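Local coordinates for protein alpha-amylase (PDB 6M4K) that probably catalyses the endohydrolysis of internal alpha-1,4-glucosidic linkages in starch-like polysaccharides, as a calcium-binding, cold-active alpha-amylase of glycoside hydrolase family 13, at residues Val268-Asn273 with Phe319-Met324; Ile327-Glu332 with Arg389-Met394. All blocks are in the same frame, centred on the assembly; numbering follows the deposited sequence. Where two conformers were deposited one is given.

Interaction 1 of 2, residues Val268-Asn273 with Phe319-Met324. With SO4 (sulfate ion), chain F.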
loop_
_atom_site.group_PDB
_atom_site.type_symbol
_atom_site.label_atom_id
_atom_site.label_comp_id
_atom_site.label_asym_id
_atom_site.label_seq_id
_atom_site.Cartn_x
_atom_site.Cartn_y
_atom_site.Cartn_z
ATOM N N VAL A 268 -7.145 -17.332 -2.483
ATOM C CA VAL A 268 -8.155 -17.671 -3.480
ATOM C C VAL A 268 -7.523 -17.830 -4.857
ATOM O O VAL A 268 -7.740 -18.838 -5.542
ATOM C CB VAL A 268 -9.297 -16.638 -3.490
ATOM C CG1 VAL A 268 -10.185 -16.865 -4.710
ATOM C CG2 VAL A 268 -10.124 -16.747 -2.204
ATOM N N VAL A 269 -6.734 -16.843 -5.287
ATOM C CA VAL A 269 -6.165 -16.897 -6.631
ATOM C C VAL A 269 -5.158 -18.034 -6.750
ATOM O O VAL A 269 -5.031 -18.654 -7.816
ATOM C CB VAL A 269 -5.596 -15.523 -7.035
ATOM C CG1 VAL A 269 -4.852 -15.603 -8.365
ATOM C CG2 VAL A 269 -6.728 -14.512 -7.128
ATOM N N ARG A 270 -4.442 -18.336 -5.671
ATOM C CA ARG A 270 -3.532 -19.479 -5.668
ATOM C C ARG A 270 -4.262 -20.809 -5.574
ATOM O O ARG A 270 -3.627 -21.856 -5.766
ATOM C CB ARG A 270 -2.598 -19.392 -4.472
ATOM C CG ARG A 270 -1.530 -18.304 -4.567
ATOM C CD ARG A 270 -0.817 -18.188 -3.255
ATOM N NE ARG A 270 0.329 -17.287 -3.299
ATOM C CZ ARG A 270 1.556 -17.649 -3.665
ATOM N NH1 ARG A 270 1.806 -18.905 -4.031
ATOM N NH2 ARG A 270 2.536 -16.758 -3.660
ATOM N N LYS A 271 -5.557 -20.800 -5.255
ATOM C CA LYS A 271 -6.331 -22.022 -5.025
ATOM C C LYS A 271 -5.767 -22.838 -3.871
ATOM O O LYS A 271 -5.825 -24.071 -3.888
ATOM C CB LYS A 271 -6.450 -22.881 -6.283
ATOM C CG LYS A 271 -6.993 -22.155 -7.471
ATOM C CD LYS A 271 -6.882 -23.043 -8.682
ATOM C CE LYS A 271 -6.671 -22.204 -9.893
ATOM N NZ LYS A 271 -6.382 -22.994 -11.124
ATOM N N ASN A 272 -5.199 -22.163 -2.877
ATOM C CA ASN A 272 -4.653 -22.849 -1.715
ATOM C C ASN A 272 -5.765 -23.579 -0.975
ATOM O O ASN A 272 -6.868 -23.049 -0.792
ATOM C CB ASN A 272 -3.987 -21.849 -0.769
ATOM C CG ASN A 272 -2.602 -21.429 -1.231
ATOM O OD1 ASN A 272 -1.995 -22.082 -2.080
ATOM N ND2 ASN A 272 -2.087 -20.352 -0.657
ATOM N N ASN A 273 -5.468 -24.813 -0.562
ATOM C CA ASN A 273 -6.367 -25.608 0.279
ATOM C C ASN A 273 -7.788 -25.644 -0.278
ATOM O O ASN A 273 -8.769 -25.462 0.447
ATOM C CB ASN A 273 -6.341 -25.131 1.728
ATOM C CG ASN A 273 -6.898 -26.159 2.684
ATOM O OD1 ASN A 273 -7.096 -27.319 2.318
ATOM N ND2 ASN A 273 -7.153 -25.742 3.920
ATOM N N PHE A 319 5.084 -9.559 -7.360
ATOM C CA PHE A 319 5.574 -9.544 -8.738
ATOM C C PHE A 319 6.343 -10.815 -9.104
ATOM O O PHE A 319 6.504 -11.097 -10.295
ATOM C CB PHE A 319 6.423 -8.293 -9.010
ATOM C CG PHE A 319 7.747 -8.274 -8.290
ATOM C CD1 PHE A 319 8.879 -8.823 -8.884
ATOM C CD2 PHE A 319 7.869 -7.685 -7.049
ATOM C CE1 PHE A 319 10.096 -8.802 -8.240
ATOM C CE2 PHE A 319 9.095 -7.656 -6.395
ATOM C CZ PHE A 319 10.217 -8.223 -7.000
ATOM N N PHE A 320 6.805 -11.586 -8.118
ATOM C CA PHE A 320 7.439 -12.869 -8.418
ATOM C C PHE A 320 6.442 -13.900 -8.940
ATOM O O PHE A 320 6.853 -14.882 -9.568
ATOM C CB PHE A 320 8.179 -13.406 -7.184
ATOM C CG PHE A 320 9.512 -12.751 -6.930
ATOM C CD1 PHE A 320 10.603 -13.043 -7.732
ATOM C CD2 PHE A 320 9.687 -11.872 -5.872
ATOM C CE1 PHE A 320 11.835 -12.451 -7.494
ATOM C CE2 PHE A 320 10.911 -11.282 -5.632
ATOM C CZ PHE A 320 11.986 -11.575 -6.439
ATOM N N GLU A 321 5.145 -13.712 -8.686
ATOM C CA GLU A 321 4.101 -14.564 -9.235
ATOM C C GLU A 321 3.225 -13.690 -10.126
ATOM O O GLU A 321 2.039 -13.487 -9.852
ATOM C CB GLU A 321 3.277 -15.201 -8.107
ATOM C CG GLU A 321 4.099 -16.014 -7.094
ATOM C CD GLU A 321 4.775 -15.158 -6.027
ATOM O OE1 GLU A 321 4.174 -14.144 -5.597
ATOM O OE2 GLU A 321 5.916 -15.481 -5.624
ATOM N N ALA A 322 3.810 -13.172 -11.207
ATOM C CA ALA A 322 3.236 -12.020 -11.897
ATOM C C ALA A 322 1.854 -12.308 -12.468
ATOM O O ALA A 322 0.965 -11.445 -12.415
ATOM C CB ALA A 322 4.186 -11.549 -12.998
ATOM N N ASN A 323 1.642 -13.497 -13.039
ATOM C CA ASN A 323 0.357 -13.762 -13.676
ATOM C C ASN A 323 -0.770 -13.784 -12.651
ATOM O O ASN A 323 -1.815 -13.153 -12.844
ATOM C CB ASN A 323 0.405 -15.077 -14.459
ATOM C CG ASN A 323 -0.704 -15.180 -15.479
ATOM O OD1 ASN A 323 -0.906 -14.269 -16.288
ATOM N ND2 ASN A 323 -1.449 -16.280 -15.437
ATOM N N MET A 324 -0.567 -14.509 -11.553
ATOM C CA MET A 324 -1.568 -14.542 -10.492
ATOM C C MET A 324 -1.716 -13.180 -9.827
ATOM O O MET A 324 -2.823 -12.785 -9.450
ATOM C CB MET A 324 -1.164 -15.576 -9.451
ATOM C CG MET A 324 -1.317 -17.011 -9.936
ATOM S SD MET A 324 -1.079 -18.202 -8.603
ATOM C CE MET A 324 0.662 -18.022 -8.330
HETATM S S SO4 F . 2.746 -17.028 -11.999
HETATM O O1 SO4 F . 1.664 -16.383 -11.258
HETATM O O2 SO4 F . 2.216 -18.239 -12.617
HETATM O O3 SO4 F . 3.224 -16.103 -13.028
HETATM O O4 SO4 F . 3.846 -17.359 -11.096
#

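Interaction 2 of 2, residues Ile327-Glu332 with Arg389-Met394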
loop_
_atom_site.group_PDB
_atom_site.type_symbol
_atom_site.label_atom_id
_atom_site.label_comp_id
_atom_site.label_asym_id
_atom_site.label_seq_id
_atom_site.Cartn_x
_atom_site.Cartn_y
_atom_site.Cartn_z
ATOM N N ILE A 327 -4.029 -11.090 -11.791
ATOM C CA ILE A 327 -5.416 -11.514 -11.608
ATOM C C ILE A 327 -5.980 -10.943 -10.311
ATOM O O ILE A 327 -7.077 -10.376 -10.282
ATOM C CB ILE A 327 -5.520 -13.048 -11.642
ATOM C CG1 ILE A 327 -5.192 -13.565 -13.042
ATOM C CG2 ILE A 327 -6.919 -13.486 -11.223
ATOM C CD1 ILE A 327 -5.034 -15.081 -13.102
ATOM N N ALA A 328 -5.241 -11.110 -9.215
ATOM C CA ALA A 328 -5.703 -10.612 -7.922
ATOM C C ALA A 328 -5.867 -9.097 -7.939
ATOM O O ALA A 328 -6.840 -8.568 -7.390
ATOM C CB ALA A 328 -4.713 -11.023 -6.834
ATOM N N THR A 329 -4.911 -8.382 -8.542
ATOM C CA THR A 329 -4.990 -6.924 -8.595
ATOM C C THR A 329 -6.154 -6.476 -9.468
ATOM O O THR A 329 -6.865 -5.524 -9.122
ATOM C CB THR A 329 -3.662 -6.334 -9.089
ATOM O OG1 THR A 329 -2.593 -6.736 -8.222
ATOM C CG2 THR A 329 -3.737 -4.809 -9.115
ATOM N N ALA A 330 -6.378 -7.154 -10.595
ATOM C CA ALA A 330 -7.506 -6.793 -11.446
ATOM C C ALA A 330 -8.821 -6.962 -10.704
ATOM O O ALA A 330 -9.702 -6.100 -10.779
ATOM C CB ALA A 330 -7.501 -7.638 -12.721
ATOM N N PHE A 331 -8.987 -8.085 -10.002
ATOM C CA PHE A 331 -10.183 -8.257 -9.191
ATOM C C PHE A 331 -10.333 -7.124 -8.182
ATOM O O PHE A 331 -11.411 -6.528 -8.060
ATOM C CB PHE A 331 -10.191 -9.612 -8.476
ATOM C CG PHE A 331 -11.384 -9.771 -7.582
ATOM C CD1 PHE A 331 -12.608 -10.138 -8.114
ATOM C CD2 PHE A 331 -11.302 -9.481 -6.227
ATOM C CE1 PHE A 331 -13.722 -10.247 -7.311
ATOM C CE2 PHE A 331 -12.426 -9.569 -5.418
ATOM C CZ PHE A 331 -13.632 -9.960 -5.960
ATOM N N GLU A 332 -9.269 -6.836 -7.434
ATOM C CA GLU A 332 -9.330 -5.807 -6.397
ATOM C C GLU A 332 -9.735 -4.453 -6.971
ATOM O O GLU A 332 -10.499 -3.708 -6.344
ATOM C CB GLU A 332 -7.969 -5.738 -5.711
ATOM C CG GLU A 332 -7.682 -4.482 -4.935
ATOM C CD GLU A 332 -6.236 -4.439 -4.537
ATOM O OE1 GLU A 332 -5.946 -4.844 -3.411
ATOM O OE2 GLU A 332 -5.395 -4.028 -5.380
ATOM N N ARG A 389 0.587 -2.373 -17.959
ATOM C CA ARG A 389 -0.673 -2.073 -18.632
ATOM C C ARG A 389 -1.853 -2.731 -17.927
ATOM O O ARG A 389 -2.933 -2.136 -17.814
ATOM C CB ARG A 389 -0.621 -2.511 -20.104
ATOM C CG ARG A 389 -1.899 -2.196 -20.897
ATOM C CD ARG A 389 -1.877 -2.860 -22.281
ATOM N NE ARG A 389 -1.934 -4.303 -22.098
ATOM C CZ ARG A 389 -0.897 -5.124 -22.190
ATOM N NH1 ARG A 389 0.307 -4.672 -22.531
ATOM N NH2 ARG A 389 -1.082 -6.416 -21.936
ATOM N N GLU A 390 -1.680 -3.975 -17.466
ATOM C CA GLU A 390 -2.772 -4.664 -16.794
ATOM C C GLU A 390 -3.201 -3.915 -15.541
ATOM O O GLU A 390 -4.390 -3.914 -15.193
ATOM C CB GLU A 390 -2.361 -6.099 -16.461
ATOM C CG GLU A 390 -1.980 -6.952 -17.687
ATOM C CD GLU A 390 -0.497 -6.908 -18.051
ATOM O OE1 GLU A 390 0.224 -5.955 -17.681
ATOM O OE2 GLU A 390 -0.032 -7.863 -18.716
ATOM N N MET A 391 -2.258 -3.245 -14.879
ATOM C CA MET A 391 -2.581 -2.449 -13.699
ATOM C C MET A 391 -3.194 -1.109 -14.081
ATOM O O MET A 391 -4.284 -0.769 -13.627
ATOM C CB MET A 391 -1.332 -2.209 -12.855
ATOM C CG MET A 391 -1.101 -3.250 -11.798
ATOM S SD MET A 391 -0.964 -4.907 -12.495
ATOM C CE MET A 391 -0.309 -5.806 -11.093
ATOM N N TYR A 392 -2.502 -0.322 -14.904
ATOM C CA TYR A 392 -3.021 1.022 -15.145
ATOM C C TYR A 392 -4.317 1.009 -15.940
ATOM O O TYR A 392 -5.165 1.883 -15.734
ATOM C CB TYR A 392 -1.967 1.991 -15.689
ATOM C CG TYR A 392 -1.444 1.751 -17.095
ATOM C CD1 TYR A 392 -2.241 1.958 -18.211
ATOM C CD2 TYR A 392 -0.124 1.375 -17.295
ATOM C CE1 TYR A 392 -1.744 1.761 -19.494
ATOM C CE2 TYR A 392 0.390 1.197 -18.568
ATOM C CZ TYR A 392 -0.425 1.375 -19.656
ATOM O OH TYR A 392 0.092 1.177 -20.930
ATOM N N ASN A 393 -4.524 0.019 -16.815
ATOM C CA ASN A 393 -5.809 -0.047 -17.501
ATOM C C ASN A 393 -6.922 -0.512 -16.572
ATOM O O ASN A 393 -8.084 -0.149 -16.772
ATOM C CB ASN A 393 -5.714 -0.913 -18.756
ATOM C CG ASN A 393 -5.303 -0.110 -19.973
ATOM O OD1 ASN A 393 -5.057 1.094 -19.875
ATOM N ND2 ASN A 393 -5.237 -0.766 -21.129
ATOM N N MET A 394 -6.590 -1.297 -15.544
ATOM C CA MET A 394 -7.586 -1.621 -14.535
ATOM C C MET A 394 -7.805 -0.476 -13.555
ATOM O O MET A 394 -8.888 -0.392 -12.965
ATOM C CB MET A 394 -7.256 -2.928 -13.811
ATOM C CG MET A 394 -7.528 -4.177 -14.656
ATOM S SD MET A 394 -9.204 -4.271 -15.316
ATOM C CE MET A 394 -10.180 -4.196 -13.809
#

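Interaction 1 of 2, residues Val268-Asn273 with Phe319-Met324
Val269 and Met324 make the apolar part of this contact. Their side chains run antiparallel alongside each other, with Val269 CG1 3.8 Å from Met324 CB. Val269 CG1 also rests on the Met324 backbone, 3.6 Å from Met324 O. This methyl lies anti to the backbone N (chi1 173°), which turns it to this side. The Met324 chain lies roughly perpendicular across Arg270, and Met324 SD is 4.0 Å from Arg270 CA and 4.1 Å from Arg270 CG. An alanine in place of Met324 would probably leave the aliphatic stem of Arg270 without the sulfur it packs on and open a gap beside the last helical turn.

In the (beta/alpha)8 barrel of family 13, this contact joins the end of helix 259-270 to the start of helix 322-334. The first helix closes in a Schellman motif, with Lys271 at positive phi and Lys271 N bonded to Val268 O at 2.9 Å. Glu321 holds the N-cap position of the second.

The charged part is looser. Arg270 runs extended from CG to NE and carries its guanidinium over to Glu321. Arg270 NH2 stands 3.6 Å from Glu321 OE1, a long salt bridge, and the guanidinium and carboxylate planes are 44° apart. Arg270 NH2 also bonds to Ile316 O, and Glu321 OE1 accepts from Thr318 N, so both groups have firmer partners nearby.

A sulfate, most likely carried over from the crystallisation solution, sits at the helix start. Met324 N donates to sulfate O1 at 2.9 Å. Asn323 N donates to sulfate O3 at 3.0 Å. Both bonds are nearly straight. The positive end of the helix dipole would probably favour the anion there.

Interaction 2 of 2, residues Ile327-Glu332 with Arg389-Met394
The first torsion of Met394 (chi1 -75°) sets its CG against the Ala330 methyl, and bends at chi2 (-54°) and chi3 (-58°) fold its CE back onto the Ala330 carbonyl. Met394 CG lies 4.0 Å from Ala330 CB, an apolar contact. Met394 CE lies 3.6 Å from Ala330 O. The Met391 chain also bends at chi2. This places its methyl group against Thr329, with the two side chains nearly perpendicular. Met391 CE packs 3.8 Å from Thr329 OG1. Higher on the chain, Met391 CG touches the Thr329 methyl, CG2. Met391 has two conformers, so its contacts with Thr329 are less certain than those of Met394 with Ala330.

No hydrogen bond links the two segments. The Thr329 hydroxyl instead bonds to Tyr325 O, one turn back in its own helix, which leaves the methionine methyl to meet it by van der Waals contact.

These residues join two helices on the outside of the (beta/alpha)8 barrel, 322-334 and 389-401. Strand 339-344, the last of the barrel, follows the first helix in the chain, and its Leu342 touches both Thr329 and Met391. The backbones come close where a small residue allows it: Ala330 CA and Met394 CA are 6.0 Å apart. All four touching residues are buried. Strand 492-496 of the C-terminal all-beta domain packs here as well, with Met492 on Ala330 and Ala494 on Met394. Beside the apolar contact, Glu390 forms a salt bridge with Lys326 of helix 322-334.

From the N terminus, helix 259-270 comes first. Interaction 1 closes the long loop from its end, through barrel strand 295-297, to the start of helix 322-334. Interaction 2 opens a few residues later on that same helix. It closes a second loop, through barrel strand 339-344, at helix 389-401. The two loops follow in series and neither nest nor cross. Helix 322-334 is shared, and the contacts lie about 14 Å apart, centre to centre. They touch through Val269, with Val269 CG2 4.0 Å from Ala328 CB. Together they tie three consecutive helices outside the barrel, the last two of them against the C-terminal all-beta domain.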